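Local coordinates for geranylgeranyl pyrophosphate synthetase (Pyrococcus horikoshii, PDB 1WY0), which probably builds geranylgeranyl diphosphate, the C20 precursor of archaeal membrane lipids, by adding isopentenyl diphosphate units to shorter allylic diphosphates, at residues 211-216 / 309-314. Residues are numbered along the deposited sequence; the frame is centred on the assembly and turned at random.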
loop_
_atom_site.group_PDB
_atom_site.type_symbol
_atom_site.label_atom_id
_atom_site.label_comp_id
_atom_site.label_asym_id
_atom_site.label_seq_id
_atom_site.Cartn_x
_atom_site.Cartn_y
_atom_site.Cartn_z
ATOM N N GLY A 211 -7.243 18.519 11.736
ATOM C CA GLY A 211 -7.616 17.383 10.911
ATOM C C GLY A 211 -8.978 16.830 11.287
ATOM O O GLY A 211 -9.804 16.542 10.417
ATOM N N ILE A 212 -9.232 16.697 12.584
ATOM C CA ILE A 212 -10.507 16.167 13.043
ATOM C C ILE A 212 -11.660 17.148 12.838
ATOM O O ILE A 212 -12.707 16.772 12.309
ATOM C CB ILE A 212 -10.416 15.736 14.531
ATOM C CG1 ILE A 212 -9.600 14.443 14.631
ATOM C CG2 ILE A 212 -11.798 15.526 15.118
ATOM C CD1 ILE A 212 -9.402 13.923 16.049
ATOM N N ALA A 213 -11.465 18.402 13.229
ATOM C CA ALA A 213 -12.510 19.416 13.091
ATOM C C ALA A 213 -12.937 19.656 11.644
ATOM O O ALA A 213 -14.098 19.944 11.376
ATOM C CB ALA A 213 -12.051 20.729 13.722
ATOM N N PHE A 214 -11.993 19.564 10.715
ATOM C CA PHE A 214 -12.203 19.607 9.277
ATOM C C PHE A 214 -13.407 18.760 8.873
ATOM O O PHE A 214 -14.396 19.251 8.344
ATOM C CB PHE A 214 -10.942 19.078 8.593
ATOM C CG PHE A 214 -11.166 18.983 7.112
ATOM C CD1 PHE A 214 -11.480 20.129 6.391
ATOM C CD2 PHE A 214 -11.047 17.763 6.470
ATOM C CE1 PHE A 214 -11.671 20.048 5.020
ATOM C CE2 PHE A 214 -11.237 17.690 5.092
ATOM C CZ PHE A 214 -11.547 18.831 4.362
ATOM N N GLN A 215 -13.179 17.476 9.127
ATOM C CA GLN A 215 -14.151 16.463 8.755
ATOM C C GLN A 215 -15.488 16.686 9.462
ATOM O O GLN A 215 -16.542 16.597 8.839
ATOM C CB GLN A 215 -13.617 15.063 9.069
ATOM C CG GLN A 215 -14.509 13.960 8.522
ATOM C CD GLN A 215 -14.712 14.095 7.020
ATOM O OE1 GLN A 215 -13.752 14.047 6.252
ATOM N NE2 GLN A 215 -15.958 14.286 6.600
ATOM N N ILE A 216 -15.448 16.985 10.756
ATOM C CA ILE A 216 -16.680 17.225 11.505
ATOM C C ILE A 216 -17.473 18.383 10.905
ATOM O O ILE A 216 -18.697 18.319 10.810
ATOM C CB ILE A 216 -16.396 17.555 12.993
ATOM C CG1 ILE A 216 -15.822 16.329 13.711
ATOM C CG2 ILE A 216 -17.693 18.022 13.680
ATOM C CD1 ILE A 216 -15.215 16.666 15.068
ATOM N N ASP A 309 -14.457 24.311 19.077
ATOM C CA ASP A 309 -13.591 24.203 20.238
ATOM C C ASP A 309 -12.220 23.662 19.844
ATOM O O ASP A 309 -11.192 24.222 20.224
ATOM C CB ASP A 309 -14.220 23.301 21.299
ATOM C CG ASP A 309 -15.442 23.926 21.945
ATOM O OD1 ASP A 309 -15.632 25.156 21.800
ATOM O OD2 ASP A 309 -16.206 23.190 22.611
ATOM N N MET A 310 -12.199 22.585 19.070
ATOM C CA MET A 310 -10.936 21.995 18.641
ATOM C C MET A 310 -10.107 23.009 17.857
ATOM O O MET A 310 -8.881 23.023 17.930
ATOM C CB MET A 310 -11.208 20.760 17.785
ATOM C CG MET A 310 -11.644 19.559 18.596
ATOM S SD MET A 310 -12.304 18.246 17.578
ATOM C CE MET A 310 -10.798 17.478 17.042
ATOM N N ILE A 311 -10.793 23.853 17.094
ATOM C CA ILE A 311 -10.133 24.889 16.318
ATOM C C ILE A 311 -9.515 25.899 17.286
ATOM O O ILE A 311 -8.370 26.318 17.121
ATOM C CB ILE A 311 -11.143 25.618 15.405
ATOM C CG1 ILE A 311 -11.485 24.735 14.205
ATOM C CG2 ILE A 311 -10.575 26.947 14.945
ATOM C CD1 ILE A 311 -10.290 24.021 13.597
ATOM N N LYS A 312 -10.284 26.290 18.296
ATOM C CA LYS A 312 -9.794 27.245 19.280
ATOM C C LYS A 312 -8.605 26.647 20.017
ATOM O O LYS A 312 -7.583 27.299 20.190
ATOM C CB LYS A 312 -10.898 27.600 20.278
ATOM C CG LYS A 312 -12.015 28.461 19.695
ATOM C CD LYS A 312 -11.496 29.777 19.117
ATOM C CE LYS A 312 -12.660 30.669 18.672
ATOM N NZ LYS A 312 -12.225 31.963 18.055
ATOM N N LYS A 313 -8.738 25.395 20.441
ATOM C CA LYS A 313 -7.653 24.736 21.151
ATOM C C LYS A 313 -6.406 24.620 20.291
ATOM O O LYS A 313 -5.295 24.787 20.782
ATOM C CB LYS A 313 -8.077 23.342 21.611
ATOM C CG LYS A 313 -6.898 22.456 21.988
ATOM C CD LYS A 313 -6.379 22.805 23.380
ATOM C CE LYS A 313 -5.134 22.004 23.757
ATOM N NZ LYS A 313 -4.062 22.858 24.345
ATOM N N ALA A 314 -6.591 24.333 19.007
ATOM C CA ALA A 314 -5.467 24.179 18.084
ATOM C C ALA A 314 -4.630 25.447 17.956
ATOM O O ALA A 314 -3.412 25.413 18.112
ATOM C CB ALA A 314 -5.974 23.758 16.719
#
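Met310 reaches from helix 299-315 to helix 197-224, where its thioether overlaps Ile212 and Ile216, one turn apart on that helix. The pair belongs to the all-helical fold of the polyprenyl synthetases, in which long helices pack side by side; here the two segments run nearly antiparallel, at 155°, with their axes 9.2 Å apart at closest approach. The backbones come nearest at Ala213 and Met310, whose CA atoms are 6.3 Å apart, and the small alanine lets the CB atoms of these two residues meet at 4.1 Å. The sulfur of Met310 lies 3.7 Å from CG2 of Ile212, although the methyl beyond it is modelled too close to that isoleucine for its exact position to be trusted. More loosely, CD1 of Ile216 meets SD of Met310 at 4.2 Å. Both isoleucine chains cross the methionine at roughly a right angle. Ile216 also lies against Ala303, Ile306 and Ala307 of helix 299-315, extending the apolar seam along that helix, while on the side of helix 167-193 Ile212 rests on Met171 and Ser175. The contact is buried and purely apolar, joining helix 197-224 to helix 299-315. Flanking the methionine, Ile311 has CG1 beside its own backbone N (chi1 -76°), and the CD1 that this branch carries touches CB of Ala213 at 3.7 Å.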